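Local coordinates for hydrogenase expression/formation protein HypE (Desulfovibrio vulgaris subsp. vulgaris, PDB 2Z1U) that binds ATP together with magnesium and probably uses it in making the cyanide ligands of the iron in nickel-iron hydrogenases, at residues R88-S93 against I148-V153; A74-V79 against S198-R203; M53-Y58 against F142-G147; R219-G224 against L268-K273. One frame throughout, in Å; residues are numbered along the deposited sequence.

Contacts 1 and 3 lie on one sheet and share strand 141-151, which pairs with strand 87-99 in contact 1 and with strand 50-58 in contact 3; Ser93 N probably bonds Thr146 O at 2.9 Å. Helix 70-83 of contact 2 packs on both: Val79 meets Pro89, and Ala74 O lies 2.6 Å from Thr145 OG1, a probable hydrogen bond. Contact 2 reaches contact 4, Leu201 CD1 lying 3.4 Å from Lys273 O. Contacts 3 and 4 do not touch, their nearest atoms about 5 Å apart, yet both hold the same ATP, each through its own magnesium, contact 4 also bonding the gamma-phosphate. Contact 1 stands back, the Pro89 side chain about 12 Å from contact 4's magnesium.

Contact 1 of 4, residues R88-S93 against I148-V153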
# COMPACT_ATOMS: atom_id res chain seq x y z
N ARG A 88 0.92 -4.39 18.18
CA ARG A 88 0.08 -5.52 17.86
C ARG A 88 -0.59 -5.22 16.51
O ARG A 88 -1.46 -4.37 16.44
CB ARG A 88 -0.99 -5.69 18.97
CG ARG A 88 -1.99 -6.79 18.74
CD ARG A 88 -3.05 -6.77 19.85
NE ARG A 88 -2.45 -7.14 21.13
CZ ARG A 88 -2.88 -6.71 22.31
NH1 ARG A 88 -3.93 -5.90 22.39
NH2 ARG A 88 -2.27 -7.11 23.42
N PRO A 89 -0.16 -5.91 15.42
CA PRO A 89 -0.82 -5.70 14.13
C PRO A 89 -2.26 -6.17 14.19
O PRO A 89 -2.54 -7.19 14.83
CB PRO A 89 -0.01 -6.58 13.16
CG PRO A 89 1.27 -6.90 13.88
CD PRO A 89 0.94 -6.90 15.33
N ARG A 90 -3.16 -5.42 13.55
CA ARG A 90 -4.57 -5.71 13.60
C ARG A 90 -5.14 -5.87 12.20
O ARG A 90 -5.92 -6.81 11.94
CB ARG A 90 -5.33 -4.59 14.32
CG ARG A 90 -4.94 -4.41 15.80
CD ARG A 90 -5.43 -5.57 16.67
NE ARG A 90 -6.82 -5.94 16.40
CZ ARG A 90 -7.87 -5.26 16.85
NH1 ARG A 90 -7.71 -4.15 17.57
NH2 ARG A 90 -9.11 -5.67 16.57
N TYR A 91 -4.78 -4.94 11.31
CA TYR A 91 -5.47 -4.78 10.02
C TYR A 91 -4.52 -4.51 8.89
O TYR A 91 -3.61 -3.70 9.02
CB TYR A 91 -6.50 -3.65 10.08
CG TYR A 91 -7.56 -3.84 11.15
CD1 TYR A 91 -8.41 -4.95 11.12
CD2 TYR A 91 -7.71 -2.93 12.20
CE1 TYR A 91 -9.39 -5.15 12.08
CE2 TYR A 91 -8.69 -3.11 13.17
CZ TYR A 91 -9.53 -4.22 13.10
OH TYR A 91 -10.49 -4.42 14.07
N LEU A 92 -4.73 -5.21 7.78
CA LEU A 92 -3.91 -5.01 6.57
C LEU A 92 -4.79 -4.52 5.42
O LEU A 92 -5.98 -4.81 5.35
CB LEU A 92 -3.28 -6.35 6.16
CG LEU A 92 -2.12 -7.04 6.94
CD1 LEU A 92 -0.90 -7.29 6.07
CD2 LEU A 92 -1.71 -6.40 8.26
N SER A 93 -4.18 -3.76 4.51
CA SER A 93 -4.73 -3.55 3.19
C SER A 93 -3.86 -4.31 2.18
O SER A 93 -2.69 -4.59 2.45
CB SER A 93 -4.72 -2.07 2.83
OG SER A 93 -3.39 -1.57 2.78
N ILE A 148 -1.53 -1.89 9.94
CA ILE A 148 -1.79 -0.99 11.04
C ILE A 148 -1.95 -1.78 12.34
O ILE A 148 -2.68 -2.77 12.40
CB ILE A 148 -3.01 -0.06 10.74
CG1 ILE A 148 -3.09 1.09 11.74
CG2 ILE A 148 -4.32 -0.84 10.70
CD1 ILE A 148 -2.36 2.33 11.23
N GLY A 149 -1.28 -1.31 13.38
CA GLY A 149 -1.32 -1.96 14.68
C GLY A 149 -1.31 -1.00 15.86
O GLY A 149 -0.98 0.18 15.72
N GLU A 150 -1.63 -1.54 17.02
CA GLU A 150 -1.68 -0.78 18.26
C GLU A 150 -0.35 -0.92 19.02
O GLU A 150 0.08 -2.03 19.33
CB GLU A 150 -2.88 -1.26 19.10
CG GLU A 150 -4.21 -1.02 18.38
CD GLU A 150 -5.38 -1.86 18.91
OE1 GLU A 150 -5.22 -3.09 19.06
OE2 GLU A 150 -6.46 -1.27 19.15
N ILE A 151 0.32 0.20 19.30
CA ILE A 151 1.58 0.14 20.05
C ILE A 151 1.32 -0.33 21.48
O ILE A 151 0.36 0.13 22.13
CB ILE A 151 2.41 1.44 19.95
CG1 ILE A 151 2.95 1.60 18.52
CG2 ILE A 151 3.59 1.41 20.94
CD1 ILE A 151 3.38 2.98 18.15
N LEU A 152 2.15 -1.27 21.93
CA LEU A 152 1.93 -1.97 23.20
C LEU A 152 2.70 -1.40 24.38
O LEU A 152 2.36 -1.68 25.53
CB LEU A 152 2.27 -3.47 23.05
CG LEU A 152 1.45 -4.28 22.04
CD1 LEU A 152 2.14 -5.61 21.77
CD2 LEU A 152 0.02 -4.50 22.52
N VAL A 153 3.73 -0.60 24.11
CA VAL A 153 4.61 -0.10 25.17
C VAL A 153 5.13 1.30 24.91
O VAL A 153 5.25 1.72 23.76
CB VAL A 153 5.85 -1.02 25.40
CG1 VAL A 153 5.47 -2.27 26.17
CG2 VAL A 153 6.54 -1.37 24.08
O HOH W 1 -6.32 -5.64 20.21
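Glu150 and Arg88 form a hydrogen-bonded antiparallel pair, Arg88 N giving a proton to Glu150 O at 2.8 Å and Glu150 N one to Arg88 O. Two residues further on the register slips in a classic beta bulge: Arg90 N and Tyr91 N both bond to Ile148 O, at 2.9 and 3.2 Å, and that single carbonyl faces two residues of strand 87-99. Gly149, with no side chain, lets its CA come within 3.8 Å of Pro89 CA just before the slip. Arg88 leaves with CG anti to its nitrogen (chi1 177°) and bends at chi3, so that one face of the guanidinium lies against Leu152; methyl CD2 of Leu152 is 3.6 Å from Arg88 NH2. The charge itself is met by Glu206 of helix 202-212, at NE. Ile148 is a branched residue suited to a buried strand, and its CG2 packs 3.6 Å from Tyr91 CB. Glu150 lies beside Arg90, whose chain folds back at chi2 and chi3, bringing a guanidinium face over Tyr91 CE2. Glu150 OE2 takes the backbone N-H of Thr48. Glu150 OE1 receives Arg90 NH1 in a salt bridge of 3.1 Å, approached from above the carboxylate plane, with the two flat groups turned 46° apart; a water also links OE1 to Arg88 NH1.

Contact 2 of 4, residues A74-V79 against S198-R203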
# COMPACT_ATOMS: atom_id res chain seq x y z
N ALA A 74 3.72 -11.31 1.46
CA ALA A 74 2.93 -10.10 1.54
C ALA A 74 2.26 -9.90 2.93
O ALA A 74 2.27 -8.79 3.48
CB ALA A 74 1.90 -10.08 0.43
N VAL A 75 1.71 -10.98 3.49
CA VAL A 75 1.15 -10.92 4.85
C VAL A 75 2.22 -10.91 5.97
O VAL A 75 2.26 -9.97 6.78
CB VAL A 75 0.07 -12.01 5.06
CG1 VAL A 75 -0.40 -12.05 6.50
CG2 VAL A 75 -1.12 -11.73 4.13
N HIS A 76 3.07 -11.94 6.02
CA HIS A 76 4.08 -12.07 7.08
C HIS A 76 5.01 -10.86 7.20
O HIS A 76 5.26 -10.35 8.30
CB HIS A 76 4.94 -13.34 6.90
CG HIS A 76 4.16 -14.62 6.98
ND1 HIS A 76 4.56 -15.78 6.36
CD2 HIS A 76 2.98 -14.91 7.59
CE1 HIS A 76 3.67 -16.74 6.59
NE2 HIS A 76 2.70 -16.22 7.33
N GLY A 77 5.50 -10.39 6.06
CA GLY A 77 6.51 -9.29 6.06
C GLY A 77 5.92 -8.02 6.67
O GLY A 77 6.60 -7.29 7.41
N THR A 78 4.65 -7.76 6.37
CA THR A 78 4.00 -6.52 6.80
C THR A 78 3.50 -6.64 8.26
O THR A 78 3.64 -5.70 9.06
CB THR A 78 2.91 -6.10 5.80
OG1 THR A 78 3.56 -5.62 4.61
CG2 THR A 78 2.04 -4.99 6.35
N VAL A 79 2.95 -7.81 8.60
CA VAL A 79 2.69 -8.18 10.00
C VAL A 79 3.99 -7.98 10.82
O VAL A 79 3.98 -7.34 11.88
CB VAL A 79 2.15 -9.64 10.12
CG1 VAL A 79 2.25 -10.17 11.57
CG2 VAL A 79 0.70 -9.75 9.63
N SER A 198 9.53 -17.68 5.71
CA SER A 198 8.38 -16.76 5.75
C SER A 198 7.45 -17.16 6.89
O SER A 198 6.85 -18.24 6.88
CB SER A 198 7.65 -16.75 4.42
OG SER A 198 6.62 -15.77 4.40
N ALA A 199 7.37 -16.30 7.90
CA ALA A 199 6.55 -16.58 9.07
C ALA A 199 6.27 -15.30 9.81
O ALA A 199 7.07 -14.37 9.81
CB ALA A 199 7.27 -17.60 10.03
N SER A 200 5.12 -15.28 10.46
CA SER A 200 4.66 -14.16 11.28
C SER A 200 5.28 -14.18 12.66
O SER A 200 5.26 -15.19 13.34
CB SER A 200 3.11 -14.27 11.42
OG SER A 200 2.54 -13.50 10.39
N LEU A 201 5.80 -13.03 13.08
CA LEU A 201 6.52 -12.90 14.35
C LEU A 201 5.80 -12.05 15.39
O LEU A 201 6.34 -11.77 16.45
CB LEU A 201 7.92 -12.29 14.09
CG LEU A 201 8.86 -13.04 13.14
CD1 LEU A 201 10.16 -12.23 12.94
CD2 LEU A 201 9.14 -14.44 13.65
N ASN A 202 4.56 -11.67 15.10
CA ASN A 202 3.79 -10.82 16.02
C ASN A 202 3.60 -11.39 17.42
O ASN A 202 3.63 -10.65 18.41
CB ASN A 202 2.45 -10.35 15.40
CG ASN A 202 1.56 -11.51 14.97
OD1 ASN A 202 2.01 -12.45 14.32
ND2 ASN A 202 0.29 -11.43 15.30
N ARG A 203 3.36 -12.70 17.50
CA ARG A 203 3.13 -13.36 18.79
C ARG A 203 4.41 -13.40 19.66
O ARG A 203 4.34 -13.11 20.86
CB ARG A 203 2.51 -14.75 18.59
CG ARG A 203 1.10 -14.67 17.96
CD ARG A 203 0.52 -16.02 17.61
NE ARG A 203 -0.64 -15.86 16.72
CZ ARG A 203 -1.92 -15.80 17.11
NH1 ARG A 203 -2.24 -15.94 18.39
NH2 ARG A 203 -2.88 -15.64 16.21
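Ser198 meets the edge of the His76 imidazole, its OG 2.8 Å from ND1 in a hydrogen bond whose proton could belong to either atom. Serine suits the place because its short arm, with OG anti to the backbone nitrogen (chi1 -174°), reaches the ring plane with a hydroxyl able to give or accept. Ala199 follows over one face of the same ring: its CA stands 3.4 Å above the imidazole plane, toward the rim, while its carbonyl turns to Asn80 ND2. Ser200 continues along that face with its N, and its OG comes 3.2 Å from His76 CD2 and also lies 3.5 Å from Val79 CG1. In this way the segment runs across helix 70-83 of the AIR synthase-related N-terminal part, bringing in the start of helix 202-212 from the C-terminal part, the two-part architecture of the PurM-like family. Leu201 occupies the N-cap position of that helix, and Asn80 OD1 accepts from its N, so one asparagine amide holds the segment at two points. Asn202 opens the helix with CG wedged between backbone N and carbonyl carbon (chi1 57°). Its OD1 is thereby set 3.6 Å from Val79 CG1, and ND2 donates to Ala121 O.

Contact 3 of 4, residues M53-Y58 against F142-G147. With MG (magnesium ion), chain B; ATP (adenosine-5'-triphosphate), chain D.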
# COMPACT_ATOMS: atom_id res chain seq x y z
N MET A 53 2.28 2.02 11.67
CA MET A 53 1.89 1.82 10.27
C MET A 53 3.11 1.55 9.38
O MET A 53 4.11 2.29 9.43
CB MET A 53 1.11 3.04 9.76
CG MET A 53 0.74 3.00 8.27
SD MET A 53 0.00 4.57 7.68
CE MET A 53 -0.87 4.02 6.22
N SER A 54 3.02 0.52 8.55
CA SER A 54 4.11 0.14 7.63
C SER A 54 3.55 -0.29 6.28
O SER A 54 2.46 -0.89 6.22
CB SER A 54 4.87 -1.05 8.23
OG SER A 54 5.92 -1.45 7.38
N THR A 55 4.28 -0.00 5.20
CA THR A 55 3.91 -0.54 3.89
C THR A 55 5.09 -1.25 3.23
O THR A 55 6.23 -0.85 3.42
CB THR A 55 3.35 0.56 2.94
OG1 THR A 55 2.70 -0.07 1.83
CG2 THR A 55 4.47 1.49 2.39
N ASP A 56 4.81 -2.26 2.43
CA ASP A 56 5.85 -2.94 1.64
C ASP A 56 5.24 -3.50 0.37
O ASP A 56 4.13 -4.02 0.41
CB ASP A 56 6.52 -4.08 2.45
CG ASP A 56 7.71 -3.60 3.24
OD1 ASP A 56 8.70 -3.22 2.59
OD2 ASP A 56 7.70 -3.64 4.49
N SER A 57 5.97 -3.38 -0.74
CA SER A 57 5.57 -4.07 -1.95
C SER A 57 6.40 -5.33 -2.07
O SER A 57 7.54 -5.36 -1.62
CB SER A 57 5.77 -3.23 -3.21
OG SER A 57 5.04 -2.03 -3.16
N TYR A 58 5.83 -6.36 -2.70
CA TYR A 58 6.44 -7.68 -2.80
C TYR A 58 6.58 -8.02 -4.28
O TYR A 58 5.63 -7.91 -5.05
CB TYR A 58 5.61 -8.71 -2.01
CG TYR A 58 5.62 -8.35 -0.53
CD1 TYR A 58 4.68 -7.44 -0.02
CD2 TYR A 58 6.61 -8.84 0.34
CE1 TYR A 58 4.69 -7.07 1.31
CE2 TYR A 58 6.65 -8.45 1.71
CZ TYR A 58 5.67 -7.56 2.18
OH TYR A 58 5.62 -7.16 3.51
N PHE A 142 2.63 -8.18 -8.67
CA PHE A 142 3.21 -7.55 -7.49
C PHE A 142 2.09 -7.33 -6.48
O PHE A 142 0.93 -7.18 -6.86
CB PHE A 142 3.86 -6.20 -7.83
CG PHE A 142 4.87 -6.27 -8.95
CD1 PHE A 142 4.86 -5.32 -9.97
CD2 PHE A 142 5.83 -7.28 -9.01
CE1 PHE A 142 5.77 -5.37 -11.01
CE2 PHE A 142 6.75 -7.34 -10.04
CZ PHE A 142 6.73 -6.38 -11.04
N ILE A 143 2.45 -7.31 -5.20
CA ILE A 143 1.46 -7.04 -4.16
C ILE A 143 2.06 -6.01 -3.22
O ILE A 143 3.21 -6.15 -2.79
CB ILE A 143 1.10 -8.32 -3.34
CG1 ILE A 143 0.78 -9.50 -4.25
CG2 ILE A 143 -0.06 -8.04 -2.36
CD1 ILE A 143 0.55 -10.85 -3.48
N ASN A 144 1.28 -4.97 -2.92
CA ASN A 144 1.61 -4.12 -1.79
C ASN A 144 0.69 -4.45 -0.62
O ASN A 144 -0.53 -4.68 -0.80
CB ASN A 144 1.46 -2.64 -2.16
CG ASN A 144 1.75 -1.73 -0.98
OD1 ASN A 144 0.90 -1.54 -0.12
ND2 ASN A 144 2.96 -1.15 -0.93
N THR A 145 1.25 -4.50 0.58
CA THR A 145 0.41 -4.56 1.77
C THR A 145 0.80 -3.46 2.75
O THR A 145 1.97 -3.12 2.87
CB THR A 145 0.43 -5.94 2.48
OG1 THR A 145 1.76 -6.32 2.79
CG2 THR A 145 -0.26 -7.04 1.61
N THR A 146 -0.20 -2.91 3.44
CA THR A 146 0.05 -1.92 4.47
C THR A 146 -0.58 -2.45 5.75
O THR A 146 -1.70 -2.99 5.73
CB THR A 146 -0.55 -0.55 4.06
OG1 THR A 146 0.03 -0.17 2.80
CG2 THR A 146 -0.27 0.54 5.09
N GLY A 147 0.13 -2.31 6.85
CA GLY A 147 -0.32 -2.82 8.11
C GLY A 147 -0.53 -1.70 9.10
O GLY A 147 0.22 -0.71 9.12
MG MG B . 10.27 -1.98 2.83
PG ATP D . 12.49 -4.28 3.27
O1G ATP D . 11.63 -3.44 2.32
O2G ATP D . 13.87 -4.51 2.72
O3G ATP D . 11.82 -5.54 3.79
PB ATP D . 11.90 -2.54 5.53
O1B ATP D . 10.53 -2.49 4.83
O2B ATP D . 11.93 -2.91 6.99
O3B ATP D . 12.85 -3.45 4.61
PA ATP D . 12.81 -0.28 4.06
O1A ATP D . 14.26 -0.56 3.67
O2A ATP D . 11.84 -0.62 2.97
O3A ATP D . 12.50 -1.05 5.47
O5' ATP D . 12.61 1.19 4.58
C5' ATP D . 13.60 1.86 5.38
C4' ATP D . 12.99 3.18 5.82
O4' ATP D . 12.86 3.99 4.63
C3' ATP D . 11.59 3.02 6.39
O3' ATP D . 11.45 3.95 7.48
C2' ATP D . 10.65 3.42 5.26
O2' ATP D . 9.47 4.03 5.79
C1' ATP D . 11.49 4.42 4.45
N9 ATP D . 11.21 4.40 2.99
C8 ATP D . 11.59 3.48 2.09
N7 ATP D . 11.15 3.82 0.86
C5 ATP D . 10.45 4.96 1.00
C6 ATP D . 9.69 5.86 0.10
N6 ATP D . 9.59 5.56 -1.21
N1 ATP D . 9.13 6.94 0.63
C2 ATP D . 9.19 7.26 1.94
N3 ATP D . 9.88 6.48 2.81
C4 ATP D . 10.50 5.35 2.38
O HOH W 2 9.09 -0.58 3.55
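Thr55 and Thr146 face each other across a regular antiparallel pair of strands, 50-58 and 141-151, and their hydroxyls share a hydrogen bond, OG1 to OG1, of 2.8 Å. The two threonines reach it by different rotamers. Thr55 holds OG1 anti to its nitrogen (chi1 -166°); Thr146 instead puts CG2 there and OG1 beside the nitrogen (chi1 -57°), which also brings CG2 to 3.7 Å from Met53 CE at the end of an extended methionine chain. Thr146 OG1 bonds in addition to Thr146 of the second subunit, and Met53 pairs with a strand of that subunit, so the sheet continues across the interface, consistent with the shared beta barrel of PurM-like dimers. On the face that carries Asp56, Tyr58 and Thr145, the tyrosine ring lies along the neighbouring strand. Its edge passes Ile143 O, 3.4 Å from CD1, and CE1 is 3.4 Å from Thr145 OG1. Both hydroxyls, Tyr58 OH and Thr145 OG1, bond to Thr78 of helix 70-83, which fixes their rotation in this buried setting. Asp56 N and O both bond Thr145, as a hydrogen-bonded pair. Its chi1 of -90° swings the carboxylate toward the nucleotide, where Asp56 OD1 binds magnesium at 2.0 Å while OD2 stays 3.5 Å from the ion. Three ATP oxygens, one from each phosphate, and Asp129 of the second subunit join it; the remaining ligand is a water that lies 2.9 Å from Thr55 O and can donate to it.

Contact 4 of 4, residues R219-G224 against L268-K273; sequences RDPTRG and LANEGK. With MG (magnesium ion), chain C; ATP (adenosine-5'-triphosphate), chain D.
Pro221 O takes two protons from Asn270: the backbone N and side-chain ND2 each lie 2.9 Å away, both in the carbonyl plane. The amide is kept from turning by OD1, which accepts from Gly175 N, so that ND2 stays aimed at Pro221 O; an asparagine can donate and accept at once. Pro221 is the centre of an inverse gamma turn, and its neighbours grip the nucleotide. Thr222 OG1, astride N and C (chi1 55°), donates to ATP O3G at 2.6 Å. Arg223 NH1 reaches ATP O1G at 2.9 Å, while its NH2 bonds Thr130 O and Gly13 O of the second subunit. Asp220 OD1 binds a magnesium ion at 1.9 Å, together with Asp81, Asp41 of the second subunit, ATP O2B and a water. Outward from these bonds the loops pack through small groups: Ala269 CA makes a C-H...O contact of 3.0 Å with Thr222 O, Thr222 CG2 sits 3.3 Å from Asn270 O, and Pro221 CD lies 3.4 Å from Lys273 O. Lys273 bends away at its end to a salt bridge with Asp197. Segment 219-224, backed by 268-273, supplies one side of the triphosphate-magnesium site, completed by the second subunit as in PurM-like enzymes.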
# COMPACT_ATOMS: atom_id res chain seq x y z
N ARG A 219 14.20 -5.40 14.69
CA ARG A 219 14.23 -5.20 13.24
C ARG A 219 14.29 -6.56 12.54
O ARG A 219 14.91 -7.50 13.05
CB ARG A 219 15.40 -4.29 12.80
CG ARG A 219 15.35 -3.93 11.30
CD ARG A 219 15.92 -2.58 11.03
NE ARG A 219 15.17 -1.49 11.67
CZ ARG A 219 15.63 -0.25 11.78
NH1 ARG A 219 16.82 0.06 11.27
NH2 ARG A 219 14.91 0.70 12.37
N ASP A 220 13.70 -6.64 11.35
CA ASP A 220 13.72 -7.88 10.58
C ASP A 220 14.80 -7.77 9.49
O ASP A 220 14.77 -6.86 8.67
CB ASP A 220 12.33 -8.15 9.98
CG ASP A 220 11.80 -6.98 9.21
OD1 ASP A 220 12.15 -5.82 9.54
OD2 ASP A 220 11.07 -7.21 8.25
N PRO A 221 15.80 -8.68 9.53
CA PRO A 221 16.88 -8.61 8.52
C PRO A 221 16.45 -9.13 7.15
O PRO A 221 16.75 -10.29 6.78
CB PRO A 221 18.00 -9.47 9.12
CG PRO A 221 17.25 -10.49 10.00
CD PRO A 221 15.99 -9.78 10.49
N THR A 222 15.74 -8.28 6.42
CA THR A 222 15.23 -8.59 5.09
C THR A 222 16.30 -8.21 4.06
O THR A 222 17.36 -8.80 4.07
CB THR A 222 13.83 -7.95 4.82
OG1 THR A 222 13.87 -6.53 5.04
CG2 THR A 222 12.80 -8.55 5.73
N ARG A 223 16.05 -7.23 3.19
CA ARG A 223 17.03 -6.91 2.14
C ARG A 223 18.31 -6.42 2.77
O ARG A 223 18.28 -5.59 3.67
CB ARG A 223 16.51 -5.85 1.17
CG ARG A 223 15.47 -6.39 0.23
CD ARG A 223 14.31 -5.40 0.19
NE ARG A 223 14.55 -4.42 -0.82
CZ ARG A 223 14.03 -3.20 -0.90
NH1 ARG A 223 13.21 -2.71 0.02
NH2 ARG A 223 14.38 -2.46 -1.92
N GLY A 224 19.43 -6.95 2.28
CA GLY A 224 20.73 -6.67 2.87
C GLY A 224 21.10 -7.59 4.02
O GLY A 224 22.26 -7.62 4.42
N LEU A 268 22.11 -12.07 3.01
CA LEU A 268 20.93 -12.60 2.31
C LEU A 268 19.66 -12.32 3.10
O LEU A 268 19.66 -12.43 4.33
CB LEU A 268 21.05 -14.10 2.07
CG LEU A 268 21.96 -14.58 0.93
CD1 LEU A 268 21.97 -16.10 0.90
CD2 LEU A 268 21.51 -13.99 -0.43
N ALA A 269 18.60 -11.96 2.37
CA ALA A 269 17.35 -11.58 2.96
C ALA A 269 16.75 -12.75 3.73
O ALA A 269 16.82 -13.91 3.29
CB ALA A 269 16.37 -11.12 1.86
N ASN A 270 16.20 -12.44 4.90
CA ASN A 270 15.41 -13.39 5.68
C ASN A 270 13.99 -12.89 5.70
O ASN A 270 13.77 -11.69 5.52
CB ASN A 270 15.94 -13.48 7.11
CG ASN A 270 17.41 -13.78 7.16
OD1 ASN A 270 17.82 -14.94 7.06
ND2 ASN A 270 18.22 -12.73 7.30
N GLU A 271 13.02 -13.79 5.90
CA GLU A 271 11.60 -13.41 5.89
C GLU A 271 10.80 -13.97 7.08
O GLU A 271 9.57 -13.86 7.12
CB GLU A 271 10.94 -13.76 4.54
CG GLU A 271 11.46 -12.93 3.33
CD GLU A 271 11.08 -11.45 3.38
OE1 GLU A 271 11.62 -10.66 2.57
OE2 GLU A 271 10.27 -11.04 4.21
N GLY A 272 11.49 -14.53 8.05
CA GLY A 272 10.84 -15.05 9.26
C GLY A 272 11.71 -14.92 10.49
O GLY A 272 11.67 -15.78 11.37
N LYS A 273 12.49 -13.84 10.54
CA LYS A 273 13.54 -13.66 11.56
C LYS A 273 13.51 -12.24 12.12
O LYS A 273 13.10 -11.32 11.41
CB LYS A 273 14.95 -13.87 10.93
CG LYS A 273 15.18 -15.26 10.38
CD LYS A 273 15.32 -16.28 11.50
CE LYS A 273 14.82 -17.65 11.08
NZ LYS A 273 15.26 -17.97 9.68
MG MG C . 11.72 -4.40 8.38
PG ATP D . 12.49 -4.28 3.27
O1G ATP D . 11.63 -3.44 2.32
O2G ATP D . 13.87 -4.51 2.72
O3G ATP D . 11.82 -5.54 3.79
PB ATP D . 11.90 -2.54 5.53
O1B ATP D . 10.53 -2.49 4.83
O2B ATP D . 11.93 -2.91 6.99
O3B ATP D . 12.85 -3.45 4.61
PA ATP D . 12.81 -0.28 4.06
O1A ATP D . 14.26 -0.56 3.67
O2A ATP D . 11.84 -0.62 2.97
O3A ATP D . 12.50 -1.05 5.47
O5' ATP D . 12.61 1.19 4.58
C5' ATP D . 13.60 1.86 5.38
C4' ATP D . 12.99 3.18 5.82
O4' ATP D . 12.86 3.99 4.63
C3' ATP D . 11.59 3.02 6.39
O3' ATP D . 11.45 3.95 7.48
C2' ATP D . 10.65 3.42 5.26
O2' ATP D . 9.47 4.03 5.79
C1' ATP D . 11.49 4.42 4.45
N9 ATP D . 11.21 4.40 2.99
C8 ATP D . 11.59 3.48 2.09
N7 ATP D . 11.15 3.82 0.86
C5 ATP D . 10.45 4.96 1.00
C6 ATP D . 9.69 5.86 0.10
N6 ATP D . 9.59 5.56 -1.21
N1 ATP D . 9.13 6.94 0.63
C2 ATP D . 9.19 7.26 1.94
N3 ATP D . 9.88 6.48 2.81
C4 ATP D . 10.50 5.35 2.38
O HOH W 3 14.12 -4.38 7.69